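Local atomic coordinates of FACT-Spt16 (Cicer arietinum, PDB entry 5CE6), a protein that serves as the SPT16 subunit of the FACT histone chaperone complex, with an N-terminal domain probably involved in binding histones H3-H4. Residues L33-S38 with F74-G79; T45-S50 with F191-A196; R208-T213 with V442-G447; Y329-K334 with K362-M367; A338-L343 with D438-V443. All blocks are in the same frame, centred on the assembly; numbering follows the deposited sequence.

Interaction 1 (L33-S38 with F74-G79); sequences LKAFYS and FLWLLG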
# COMPACT_ATOMS: atom_id res chain seq x y z
N LEU A 33 12.46 12.84 11.66
CA LEU A 33 12.92 14.07 11.00
C LEU A 33 14.42 13.98 10.74
O LEU A 33 14.91 14.38 9.67
CB LEU A 33 12.58 15.31 11.83
CG LEU A 33 12.79 16.69 11.19
CD1 LEU A 33 11.92 16.81 9.95
CD2 LEU A 33 12.46 17.81 12.17
N LYS A 34 15.15 13.43 11.70
CA LYS A 34 16.59 13.22 11.55
C LYS A 34 16.87 12.24 10.42
O LYS A 34 17.73 12.49 9.57
CB LYS A 34 17.18 12.70 12.86
CG LYS A 34 18.68 12.85 12.99
CD LYS A 34 19.04 13.40 14.37
CE LYS A 34 18.18 12.77 15.45
NZ LYS A 34 18.29 13.49 16.76
N ALA A 35 16.14 11.14 10.42
CA ALA A 35 16.28 10.12 9.38
C ALA A 35 16.05 10.72 8.00
O ALA A 35 16.82 10.48 7.07
CB ALA A 35 15.32 8.96 9.62
N PHE A 36 14.99 11.52 7.88
CA PHE A 36 14.66 12.23 6.65
C PHE A 36 15.80 13.18 6.22
O PHE A 36 16.31 13.07 5.10
CB PHE A 36 13.34 13.00 6.85
CG PHE A 36 12.93 13.87 5.68
CD1 PHE A 36 13.25 13.52 4.37
CD2 PHE A 36 12.23 15.04 5.90
CE1 PHE A 36 12.87 14.32 3.31
CE2 PHE A 36 11.84 15.85 4.84
CZ PHE A 36 12.16 15.49 3.55
N TYR A 37 16.20 14.11 7.09
CA TYR A 37 17.26 15.05 6.73
C TYR A 37 18.59 14.37 6.39
O TYR A 37 19.31 14.80 5.49
CB TYR A 37 17.45 16.13 7.80
CG TYR A 37 16.58 17.33 7.58
CD1 TYR A 37 15.20 17.25 7.70
CD2 TYR A 37 17.13 18.55 7.24
CE1 TYR A 37 14.39 18.35 7.48
CE2 TYR A 37 16.33 19.67 7.02
CZ TYR A 37 14.96 19.55 7.14
OH TYR A 37 14.15 20.65 6.93
N SER A 38 18.90 13.30 7.11
CA SER A 38 20.11 12.52 6.84
C SER A 38 20.07 11.88 5.46
O SER A 38 21.03 11.99 4.69
CB SER A 38 20.30 11.44 7.90
OG SER A 38 20.72 12.01 9.13
N PHE A 74 3.16 12.88 6.20
CA PHE A 74 2.55 13.45 7.39
C PHE A 74 2.27 12.40 8.47
O PHE A 74 2.55 12.63 9.63
CB PHE A 74 1.26 14.20 7.06
CG PHE A 74 1.49 15.58 6.53
CD1 PHE A 74 1.72 16.65 7.40
CD2 PHE A 74 1.42 15.84 5.17
CE1 PHE A 74 1.91 17.93 6.91
CE2 PHE A 74 1.60 17.12 4.67
CZ PHE A 74 1.85 18.17 5.54
N LEU A 75 1.71 11.26 8.07
CA LEU A 75 1.46 10.17 9.02
C LEU A 75 2.76 9.63 9.62
O LEU A 75 2.84 9.35 10.82
CB LEU A 75 0.69 9.03 8.32
CG LEU A 75 -0.78 9.36 8.05
CD1 LEU A 75 -1.40 8.36 7.08
CD2 LEU A 75 -1.56 9.36 9.35
N TRP A 76 3.77 9.48 8.78
CA TRP A 76 5.06 8.94 9.20
C TRP A 76 5.72 9.89 10.19
O TRP A 76 6.20 9.48 11.25
CB TRP A 76 5.95 8.74 7.97
CG TRP A 76 7.27 8.09 8.24
CD1 TRP A 76 7.50 6.77 8.55
CD2 TRP A 76 8.56 8.71 8.17
NE1 TRP A 76 8.85 6.55 8.69
CE2 TRP A 76 9.52 7.72 8.46
CE3 TRP A 76 8.99 10.02 7.90
CZ2 TRP A 76 10.89 8.00 8.49
CZ3 TRP A 76 10.34 10.29 7.92
CH2 TRP A 76 11.28 9.29 8.22
N LEU A 77 5.72 11.17 9.84
CA LEU A 77 6.45 12.17 10.62
C LEU A 77 5.69 12.56 11.90
O LEU A 77 6.28 12.66 12.99
CB LEU A 77 6.71 13.41 9.75
CG LEU A 77 7.95 14.27 9.95
CD1 LEU A 77 9.22 13.42 9.97
CD2 LEU A 77 8.05 15.31 8.84
N LEU A 78 4.38 12.78 11.75
CA LEU A 78 3.57 13.42 12.79
C LEU A 78 2.53 12.50 13.43
O LEU A 78 1.99 12.80 14.49
CB LEU A 78 2.88 14.67 12.23
CG LEU A 78 3.84 15.79 11.79
CD1 LEU A 78 3.15 16.76 10.84
CD2 LEU A 78 4.37 16.53 13.00
N GLY A 79 2.23 11.39 12.76
CA GLY A 79 1.30 10.41 13.30
C GLY A 79 -0.15 10.72 13.00
O GLY A 79 -1.04 10.01 13.47
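Trp76 carries its indole anti to the backbone N (chi1 -175°), toward helix 26-42, where the backbone points the CB of Phe36 at the indole edge and a like torsion (chi1 176°) carries the Phe36 ring on past it, toward Phe89 and Trp48. The setting is the N-terminal lobe of SPT16, where helices 26-42 and 69-78 pack over the same mixed sheet. It is a worked example of how two helices that share a sheet are joined when their axes stay far apart. Their segments run partly against each other at 121°, and the axes approach no closer than 11.0 Å, so long side chains must bridge the distance. Trp76 does so with its six-membered ring. CZ3 reaches the CB of Phe36 at 4.2 Å, and CH2 comes to the CB of Ala35 at 4.3 Å, both carbons lying near the indole plane at its edge. The tryptophan thus meets helix 26-42 edge-on, leaving its faces to other partners: Arg32 makes a cation-pi contact with it and also hydrogen-bonds through NH1 to the Trp76 carbonyl, while Phe195 packs against the indole in an edge-to-face pair. Phe36 makes its own edge-to-face contact with Phe89 of strand 85-89. One turn back along helix 26-42 the backbones draw nearer, the CA atoms of Leu33 and Leu77 being 6.8 Å apart. Here it is Leu77 that reaches over, with one methyl branch laid against main chain as well as side chain: CD1 lies 4.3 Å from Leu33 CB, 3.9 Å from Leu33 CA and 3.7 Å from Leu33 N.

Interaction 2 (T45-S50 with F191-A196); sequences TDLWGS and FSALFA
The edge of the Trp48 indole drives into the face of the Phe191 ring, a T-shaped pair with planes at 86° and centroids 4.9 Å apart. Trp48 CZ3 sits over the centre of the phenyl ring, 3.8 Å above its plane, while the neighbouring CH2 lies toward the CD1-CE1 side of the ring, 3.7 Å from Phe191 CD1. That same CH2 comes to 3.4 Å from the backbone N of Phe191, so the tip of the indole is wedged into the angle between the helix backbone and the side chain it carries. Phe191 makes this angle by setting CG anti to its carbonyl carbon (chi1 -73°). Beside the aromatic pair, Leu47 CD1 rests on the CB of Ala193 at 3.8 Å. A serine in place of Phe191 would remove the face that receives the indole edge and would probably open a gap beside Trp48 CZ3. Farther out, the indole NE1 is hydrogen-bonded to His39 ND1, which helps fix the rotation of the ring. Ile54 of strand 53-58 touches both aromatic rings. The whole illustrates an aromatic core closed by a T-shaped stack: a loop between helix 26-42 and strand 53-58 is pinned, across 140 intervening residues, to helix 188-196, which packs against the N-terminal lobe, a lobe that probably resembles the N-terminal domain of aminopeptidase P, consistent with its family.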
# COMPACT_ATOMS: atom_id res chain seq x y z
N THR A 45 21.58 13.97 -4.73
CA THR A 45 21.60 13.90 -6.18
C THR A 45 20.92 12.64 -6.71
O THR A 45 20.20 12.67 -7.71
CB THR A 45 23.05 13.92 -6.70
OG1 THR A 45 23.70 15.11 -6.25
CG2 THR A 45 23.08 13.87 -8.21
N ASP A 46 21.16 11.53 -6.02
CA ASP A 46 20.79 10.21 -6.51
C ASP A 46 19.30 9.91 -6.39
O ASP A 46 18.70 9.31 -7.29
CB ASP A 46 21.60 9.15 -5.76
CG ASP A 46 21.83 7.90 -6.59
OD1 ASP A 46 21.63 7.95 -7.82
OD2 ASP A 46 22.22 6.86 -6.00
N LEU A 47 18.70 10.33 -5.29
CA LEU A 47 17.31 9.99 -4.99
C LEU A 47 16.44 11.22 -4.76
O LEU A 47 15.22 11.15 -4.89
CB LEU A 47 17.25 9.10 -3.75
CG LEU A 47 17.86 7.71 -3.90
CD1 LEU A 47 17.64 6.91 -2.64
CD2 LEU A 47 17.24 7.00 -5.10
N TRP A 48 17.06 12.34 -4.41
CA TRP A 48 16.29 13.54 -4.05
C TRP A 48 16.40 14.66 -5.07
O TRP A 48 16.19 15.83 -4.74
CB TRP A 48 16.69 14.03 -2.66
CG TRP A 48 16.37 13.04 -1.59
CD1 TRP A 48 17.22 12.14 -1.02
CD2 TRP A 48 15.09 12.82 -0.97
NE1 TRP A 48 16.56 11.38 -0.08
CE2 TRP A 48 15.25 11.79 -0.02
CE3 TRP A 48 13.82 13.40 -1.12
CZ2 TRP A 48 14.20 11.32 0.77
CZ3 TRP A 48 12.77 12.93 -0.33
CH2 TRP A 48 12.97 11.91 0.60
N GLY A 49 16.71 14.30 -6.31
CA GLY A 49 16.74 15.24 -7.43
C GLY A 49 17.53 16.52 -7.22
O GLY A 49 17.15 17.56 -7.76
N SER A 50 18.62 16.43 -6.46
CA SER A 50 19.47 17.58 -6.15
C SER A 50 18.73 18.74 -5.49
O SER A 50 19.11 19.91 -5.65
CB SER A 50 20.20 18.08 -7.41
OG SER A 50 21.17 17.15 -7.84
N PHE A 191 11.38 9.42 -1.04
CA PHE A 191 10.42 8.98 -0.03
C PHE A 191 10.25 7.46 -0.02
O PHE A 191 10.14 6.85 1.04
CB PHE A 191 9.08 9.69 -0.22
CG PHE A 191 9.11 11.12 0.20
CD1 PHE A 191 9.45 11.47 1.50
CD2 PHE A 191 8.82 12.13 -0.70
CE1 PHE A 191 9.48 12.79 1.90
CE2 PHE A 191 8.85 13.46 -0.32
CZ PHE A 191 9.17 13.79 0.99
N SER A 192 10.25 6.85 -1.21
CA SER A 192 10.15 5.40 -1.33
C SER A 192 11.28 4.68 -0.60
O SER A 192 11.05 3.72 0.14
CB SER A 192 10.13 4.98 -2.80
OG SER A 192 10.20 3.57 -2.93
N ALA A 193 12.50 5.17 -0.78
CA ALA A 193 13.66 4.63 -0.09
C ALA A 193 13.54 4.86 1.42
O ALA A 193 13.82 3.98 2.22
CB ALA A 193 14.95 5.25 -0.62
N LEU A 194 13.10 6.06 1.79
CA LEU A 194 12.94 6.42 3.19
C LEU A 194 11.93 5.52 3.91
O LEU A 194 12.17 5.11 5.05
CB LEU A 194 12.49 7.88 3.29
CG LEU A 194 12.45 8.49 4.69
CD1 LEU A 194 13.84 8.49 5.32
CD2 LEU A 194 11.91 9.91 4.60
N PHE A 195 10.82 5.23 3.25
CA PHE A 195 9.76 4.43 3.87
C PHE A 195 10.02 2.93 3.74
O PHE A 195 9.33 2.13 4.36
CB PHE A 195 8.39 4.72 3.25
CG PHE A 195 7.93 6.16 3.38
CD1 PHE A 195 8.31 6.94 4.46
CD2 PHE A 195 7.11 6.71 2.40
CE1 PHE A 195 7.87 8.26 4.57
CE2 PHE A 195 6.67 8.04 2.49
CZ PHE A 195 7.06 8.81 3.58
N ALA A 196 11.03 2.54 2.96
CA ALA A 196 11.22 1.14 2.56
C ALA A 196 11.51 0.16 3.70
O ALA A 196 10.94 -0.93 3.76
CB ALA A 196 12.30 1.02 1.49

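Interaction 3 (R208-T213 with V442-G447); sequences RAAYLT and VVTSIG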
# COMPACT_ATOMS: atom_id res chain seq x y z
N ARG A 208 0.07 -6.66 13.41
CA ARG A 208 -1.27 -6.54 14.00
C ARG A 208 -2.32 -6.47 12.89
O ARG A 208 -3.32 -7.16 12.94
CB ARG A 208 -1.39 -5.29 14.90
CG ARG A 208 -0.40 -5.26 16.08
CD ARG A 208 -0.78 -6.23 17.20
NE ARG A 208 0.21 -6.22 18.28
CZ ARG A 208 1.13 -7.16 18.46
NH1 ARG A 208 1.20 -8.19 17.62
NH2 ARG A 208 2.00 -7.07 19.46
N ALA A 209 -2.06 -5.62 11.90
CA ALA A 209 -2.96 -5.46 10.75
C ALA A 209 -3.12 -6.79 10.03
O ALA A 209 -4.24 -7.21 9.73
CB ALA A 209 -2.42 -4.41 9.81
N ALA A 210 -2.00 -7.45 9.75
CA ALA A 210 -2.02 -8.73 9.04
C ALA A 210 -2.72 -9.84 9.81
O ALA A 210 -3.35 -10.71 9.21
CB ALA A 210 -0.60 -9.15 8.67
N TYR A 211 -2.56 -9.84 11.14
CA TYR A 211 -3.27 -10.81 11.97
C TYR A 211 -4.78 -10.66 11.80
O TYR A 211 -5.50 -11.65 11.63
CB TYR A 211 -2.89 -10.65 13.45
CG TYR A 211 -3.42 -11.77 14.32
CD1 TYR A 211 -2.71 -12.96 14.45
CD2 TYR A 211 -4.63 -11.65 14.99
CE1 TYR A 211 -3.19 -14.00 15.24
CE2 TYR A 211 -5.12 -12.68 15.78
CZ TYR A 211 -4.39 -13.85 15.90
OH TYR A 211 -4.86 -14.88 16.68
N LEU A 212 -5.27 -9.42 11.85
CA LEU A 212 -6.69 -9.16 11.65
C LEU A 212 -7.12 -9.55 10.24
O LEU A 212 -8.15 -10.22 10.06
CB LEU A 212 -7.00 -7.68 11.89
CG LEU A 212 -8.41 -7.21 11.54
CD1 LEU A 212 -9.43 -8.02 12.33
CD2 LEU A 212 -8.56 -5.74 11.85
N THR A 213 -6.33 -9.15 9.25
CA THR A 213 -6.60 -9.50 7.86
C THR A 213 -6.76 -11.01 7.68
O THR A 213 -7.73 -11.49 7.07
CB THR A 213 -5.46 -8.99 6.96
OG1 THR A 213 -5.47 -7.55 6.96
CG2 THR A 213 -5.60 -9.49 5.53
N VAL A 442 5.86 -14.86 6.96
CA VAL A 442 4.59 -14.68 6.25
C VAL A 442 3.56 -14.42 7.33
O VAL A 442 3.15 -15.33 8.03
CB VAL A 442 4.20 -15.92 5.45
CG1 VAL A 442 2.85 -15.67 4.74
CG2 VAL A 442 5.26 -16.24 4.41
N VAL A 443 3.15 -13.16 7.48
CA VAL A 443 2.35 -12.78 8.65
C VAL A 443 0.84 -12.91 8.40
O VAL A 443 0.04 -12.64 9.29
CB VAL A 443 2.72 -11.38 9.20
CG1 VAL A 443 4.09 -11.42 9.87
CG2 VAL A 443 2.70 -10.32 8.11
N THR A 444 0.48 -13.34 7.20
CA THR A 444 -0.91 -13.68 6.90
C THR A 444 -1.07 -15.19 6.73
O THR A 444 -1.95 -15.65 6.00
CB THR A 444 -1.36 -13.01 5.59
OG1 THR A 444 -0.34 -13.19 4.60
CG2 THR A 444 -1.58 -11.53 5.79
N SER A 445 -0.21 -15.96 7.38
CA SER A 445 -0.33 -17.42 7.33
C SER A 445 -1.57 -17.86 8.12
O SER A 445 -1.64 -17.66 9.33
CB SER A 445 0.93 -18.07 7.90
OG SER A 445 0.98 -19.45 7.56
N ILE A 446 -2.55 -18.46 7.45
CA ILE A 446 -3.81 -18.82 8.09
C ILE A 446 -4.22 -20.26 7.87
O ILE A 446 -5.35 -20.66 8.17
CB ILE A 446 -4.97 -17.93 7.62
CG1 ILE A 446 -5.11 -17.99 6.10
CG2 ILE A 446 -4.77 -16.50 8.09
CD1 ILE A 446 -6.33 -17.24 5.59
N GLY A 447 -3.30 -21.05 7.33
CA GLY A 447 -3.59 -22.45 7.07
C GLY A 447 -3.20 -22.81 5.65
O GLY A 447 -2.97 -21.93 4.83
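Ala210, nearly three turns into the long helix 200-230, faces a type I beta turn that runs from Val442 to Ser445, and the backbones come close: the CA atoms of Ala210 and Thr444 are 5.5 Å apart. The turn itself is closed by a weak bond of 3.5 Å from Ser445 N to Val442 O. So near an approach depends on the small side chain of the alanine, whose single CB meets three groups. Val443 CG2 presses on it at 3.5 Å, a tight methyl contact, and the carbonyl O of Val443 lies 3.6 Å away. The third is the methyl of Thr444, with CG2 at 3.9 Å from Ala210 CB. Thr444 turns this methyl to the helix by placing OG1 between its own backbone N and carbonyl carbon (chi1 46°). The hydroxyl is engaged elsewhere, hydrogen-bonded with Asp431 OD1 and Thr432 N of strand 424-435. Thr444 therefore has an apolar side for the helix and a polar side for the sheet. Helix 200-230 also packs on strands 296-306 and 309-319, so the contact ties the turn after strand 440-442 to a helix that lies on the strands of the domain, consistent with the pita-bread fold of M24 relatives.

Interaction 4 (Y329-K334 with K362-M367); sequences YEVLLK and KDAPDM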
# COMPACT_ATOMS: atom_id res chain seq x y z
N TYR A 329 -3.94 -23.63 -10.38
CA TYR A 329 -3.86 -23.20 -9.00
C TYR A 329 -2.62 -23.76 -8.33
O TYR A 329 -1.92 -23.04 -7.62
CB TYR A 329 -5.12 -23.54 -8.19
CG TYR A 329 -4.98 -23.08 -6.76
CD1 TYR A 329 -4.49 -23.92 -5.78
CD2 TYR A 329 -5.28 -21.76 -6.41
CE1 TYR A 329 -4.32 -23.50 -4.50
CE2 TYR A 329 -5.10 -21.33 -5.12
CZ TYR A 329 -4.63 -22.19 -4.17
OH TYR A 329 -4.46 -21.77 -2.89
N GLU A 330 -2.33 -25.04 -8.56
CA GLU A 330 -1.15 -25.67 -7.98
C GLU A 330 0.11 -24.95 -8.43
O GLU A 330 1.02 -24.69 -7.61
CB GLU A 330 -1.09 -27.15 -8.36
CG GLU A 330 -2.21 -27.96 -7.76
CD GLU A 330 -2.03 -29.45 -7.96
OE1 GLU A 330 -1.82 -30.16 -6.97
OE2 GLU A 330 -2.10 -29.90 -9.12
N VAL A 331 0.15 -24.60 -9.72
CA VAL A 331 1.30 -23.90 -10.29
C VAL A 331 1.43 -22.48 -9.71
O VAL A 331 2.53 -22.04 -9.36
CB VAL A 331 1.23 -23.86 -11.82
CG1 VAL A 331 2.38 -23.04 -12.40
CG2 VAL A 331 1.26 -25.28 -12.39
N LEU A 332 0.30 -21.79 -9.60
CA LEU A 332 0.31 -20.45 -9.01
C LEU A 332 0.83 -20.47 -7.58
O LEU A 332 1.62 -19.61 -7.20
CB LEU A 332 -1.10 -19.83 -9.04
CG LEU A 332 -1.12 -18.41 -8.46
CD1 LEU A 332 -0.29 -17.50 -9.36
CD2 LEU A 332 -2.56 -17.90 -8.36
N LEU A 333 0.38 -21.44 -6.79
CA LEU A 333 0.86 -21.56 -5.42
C LEU A 333 2.37 -21.78 -5.35
O LEU A 333 3.07 -21.14 -4.54
CB LEU A 333 0.10 -22.69 -4.69
CG LEU A 333 0.57 -23.03 -3.28
CD1 LEU A 333 0.52 -21.81 -2.37
CD2 LEU A 333 -0.30 -24.14 -2.72
N LYS A 334 2.88 -22.67 -6.19
CA LYS A 334 4.31 -22.97 -6.21
C LYS A 334 5.10 -21.73 -6.65
O LYS A 334 6.17 -21.44 -6.13
CB LYS A 334 4.57 -24.17 -7.13
CG LYS A 334 6.00 -24.66 -7.19
CD LYS A 334 6.07 -25.91 -8.07
CE LYS A 334 7.50 -26.38 -8.30
NZ LYS A 334 7.51 -27.64 -9.10
N LYS A 362 8.60 -24.15 -16.19
CA LYS A 362 8.85 -25.58 -16.00
C LYS A 362 7.57 -26.41 -15.97
O LYS A 362 7.47 -27.43 -16.65
CB LYS A 362 9.66 -25.82 -14.72
CG LYS A 362 9.81 -27.30 -14.36
CD LYS A 362 10.89 -27.53 -13.31
CE LYS A 362 10.99 -28.99 -12.90
NZ LYS A 362 11.18 -29.90 -14.06
N ASP A 363 6.59 -25.98 -15.17
CA ASP A 363 5.43 -26.81 -14.87
C ASP A 363 4.24 -26.58 -15.80
O ASP A 363 3.42 -27.48 -16.00
CB ASP A 363 5.00 -26.61 -13.41
CG ASP A 363 5.95 -27.25 -12.41
OD1 ASP A 363 6.91 -27.95 -12.82
OD2 ASP A 363 5.72 -27.08 -11.20
N ALA A 364 4.14 -25.39 -16.38
CA ALA A 364 3.04 -25.05 -17.29
C ALA A 364 3.42 -23.97 -18.30
O ALA A 364 2.94 -22.84 -18.21
CB ALA A 364 1.83 -24.60 -16.49
N PRO A 365 4.29 -24.30 -19.26
CA PRO A 365 4.83 -23.28 -20.16
C PRO A 365 3.76 -22.49 -20.92
O PRO A 365 3.95 -21.30 -21.18
CB PRO A 365 5.70 -24.10 -21.13
CG PRO A 365 5.21 -25.51 -21.00
CD PRO A 365 4.81 -25.64 -19.57
N ASP A 366 2.64 -23.13 -21.22
CA ASP A 366 1.57 -22.46 -21.95
C ASP A 366 0.82 -21.43 -21.09
O ASP A 366 0.06 -20.61 -21.62
CB ASP A 366 0.60 -23.48 -22.53
CG ASP A 366 1.29 -24.47 -23.46
OD1 ASP A 366 2.26 -24.07 -24.15
OD2 ASP A 366 0.85 -25.64 -23.50
N MET A 367 1.04 -21.46 -19.78
CA MET A 367 0.38 -20.52 -18.88
C MET A 367 1.24 -19.29 -18.56
O MET A 367 0.75 -18.35 -17.94
CB MET A 367 -0.01 -21.20 -17.56
CG MET A 367 -1.06 -22.29 -17.69
SD MET A 367 -1.50 -22.88 -16.05
CE MET A 367 -2.47 -24.34 -16.47
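Val331 lays its CG2 methyl over the CB of Asp363, at 4.1 Å, and beside the CB of Ala364, at 4.2 Å. Val331 and Asp363 belong to consecutive helices of the M24 peptidase-like domain, 323-342 and 349-363, and Ala364 is the first residue beyond the second, so the contact joins the middle of one helix to the C-terminal end of the next. It exemplifies a layered interface, apolar inside, with a salt bridge toward the surface. Outside the valine, Lys334 stretches out fully, CG anti to the backbone N (chi1 -177°) and every later bond extended as well. The Lys334 and Asp363 side chains cross at about a right angle, bringing NZ to the syn side of OD2. A salt bridge forms there, Lys334 NZ donating to Asp363 OD2 at 2.8 Å. The methylenes follow, Lys334 CD passing 3.4 Å from Asp363 OD2. With an alanine at Asp363 the CB under Val331 would remain, but the ammonium of Lys334 would probably lose its carboxylate mate and become free to swing. Val360 of helix 349-363 also touches Val331. Within the carboxylate the grip is one-sided: Asp363 OD1 stands 3.8 Å from Lys334 NZ, against the short bond made by its twin.

Interaction 5 (A338-L343 with D438-V443); sequences AVIGSL and DKTDVV
Thr440 begins its reach toward helix 323-342 at CB, which lies 4.2 Å from the carbonyl O of Leu343, and then divides. One branch is polar: OG1 comes to 3.0 Å from that same Leu343 O, at hydrogen-bonding distance, although a second acceptor lies within reach of the single proton. The other branch is apolar, its CG2 methyl lying 4.2 Å from the carbonyl O of Ile340 and 4.3 Å from Ile340 CG2. The first torsion sorts the two, since OG1 stands anti to the carbonyl carbon (chi1 -69°) and CG2 anti to the backbone N, which gives each its own partner, Ile340 in the last turn and Leu343 just after it. Two residues on along strand 440-442, Val442 continues the apolar line, its CG2 touching Ile340 CG2 at 4.0 Å where the two side chains cross at about a right angle. One methyl, Ile340 CG2, thus packs on both Thr440 and Val442. The strand is an edge strand of a four-stranded antiparallel sheet, paired with strand 424-435, and Ile433 of that neighbour touches both Thr440 and Leu343. The chemistry is a general lesson in how a helix end is settled on a sheet edge: methyl packing brings the surfaces together without fixing direction, whereas the hydroxyl, where it gives its proton to the carbonyl just beyond the helix, would add a directional tie.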
# COMPACT_ATOMS: atom_id res chain seq x y z
N ALA A 338 7.70 -19.41 -4.49
CA ALA A 338 9.04 -19.18 -5.02
C ALA A 338 9.43 -17.70 -4.91
O ALA A 338 10.59 -17.38 -4.64
CB ALA A 338 9.16 -19.68 -6.47
N VAL A 339 8.46 -16.81 -5.14
CA VAL A 339 8.72 -15.39 -4.93
C VAL A 339 9.07 -15.15 -3.47
O VAL A 339 10.06 -14.48 -3.17
CB VAL A 339 7.52 -14.52 -5.33
CG1 VAL A 339 7.81 -13.06 -5.05
CG2 VAL A 339 7.23 -14.71 -6.81
N ILE A 340 8.24 -15.68 -2.58
CA ILE A 340 8.45 -15.47 -1.14
C ILE A 340 9.82 -15.99 -0.72
O ILE A 340 10.56 -15.33 0.03
CB ILE A 340 7.33 -16.14 -0.33
CG1 ILE A 340 6.00 -15.41 -0.60
CG2 ILE A 340 7.66 -16.12 1.15
CD1 ILE A 340 4.79 -16.11 0.01
N GLY A 341 10.17 -17.18 -1.22
CA GLY A 341 11.44 -17.79 -0.88
C GLY A 341 12.64 -17.05 -1.43
O GLY A 341 13.76 -17.23 -0.95
N SER A 342 12.41 -16.21 -2.44
CA SER A 342 13.49 -15.45 -3.06
C SER A 342 13.65 -14.06 -2.48
O SER A 342 14.62 -13.37 -2.77
CB SER A 342 13.29 -15.36 -4.57
OG SER A 342 13.40 -16.63 -5.19
N LEU A 343 12.68 -13.63 -1.67
CA LEU A 343 12.76 -12.30 -1.06
C LEU A 343 13.60 -12.36 0.21
O LEU A 343 13.08 -12.52 1.32
CB LEU A 343 11.36 -11.74 -0.79
CG LEU A 343 10.63 -11.34 -2.07
CD1 LEU A 343 9.17 -11.06 -1.78
CD2 LEU A 343 11.29 -10.13 -2.72
N ASP A 438 17.28 -12.86 9.38
CA ASP A 438 17.52 -14.29 9.42
C ASP A 438 16.38 -15.15 8.86
O ASP A 438 16.56 -16.34 8.62
CB ASP A 438 17.79 -14.71 10.86
CG ASP A 438 16.72 -14.22 11.82
OD1 ASP A 438 16.12 -13.15 11.56
OD2 ASP A 438 16.48 -14.90 12.83
N LYS A 439 15.21 -14.55 8.67
CA LYS A 439 14.07 -15.28 8.13
C LYS A 439 13.03 -14.34 7.56
O LYS A 439 12.97 -13.16 7.90
CB LYS A 439 13.43 -16.16 9.21
CG LYS A 439 12.61 -15.39 10.24
CD LYS A 439 12.10 -16.30 11.35
CE LYS A 439 11.70 -15.51 12.59
NZ LYS A 439 10.47 -14.69 12.41
N THR A 440 12.21 -14.89 6.67
CA THR A 440 11.13 -14.13 6.07
C THR A 440 9.82 -14.61 6.67
O THR A 440 9.49 -15.79 6.57
CB THR A 440 11.17 -14.30 4.55
OG1 THR A 440 12.34 -13.65 4.04
CG2 THR A 440 9.91 -13.71 3.90
N ASP A 441 9.10 -13.69 7.31
CA ASP A 441 7.88 -14.03 8.04
C ASP A 441 6.65 -13.81 7.18
O ASP A 441 6.41 -12.69 6.74
CB ASP A 441 7.75 -13.17 9.30
CG ASP A 441 8.86 -13.41 10.29
OD1 ASP A 441 9.48 -14.49 10.23
OD2 ASP A 441 9.10 -12.52 11.14
N VAL A 442 5.86 -14.86 6.96
CA VAL A 442 4.59 -14.68 6.25
C VAL A 442 3.56 -14.42 7.33
O VAL A 442 3.15 -15.33 8.03
CB VAL A 442 4.20 -15.92 5.45
CG1 VAL A 442 2.85 -15.67 4.74
CG2 VAL A 442 5.26 -16.24 4.41
N VAL A 443 3.15 -13.16 7.48
CA VAL A 443 2.35 -12.78 8.65
C VAL A 443 0.84 -12.91 8.40
O VAL A 443 0.04 -12.64 9.29
CB VAL A 443 2.72 -11.38 9.20
CG1 VAL A 443 4.09 -11.42 9.87
CG2 VAL A 443 2.70 -10.32 8.11

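Overall arrangement
Two clusters emerge. Interactions 1 and 2 lie at the N-terminal lobe, their centres about 13 Å apart and their segments alternating along the chain; they touch, Phe36 CE1 meeting Trp48 CH2 at 3.6 Å, forming one core. Interactions 3, 4 and 5 follow later, in the M24-like part. Interactions 3 and 5, centred about 14 Å apart, share Val442 and Val443, while interactions 4 and 5, with centres about 19 Å apart, both use helix 323-342. Strand 440-442 and the turn after it thus connect helices 323-342 and 200-230. The centres of interactions 1 and 4 lie about 43 Å apart. Helices 188-196 and 200-230 link the clusters along the chain, and side chains of the first also touch Ile381.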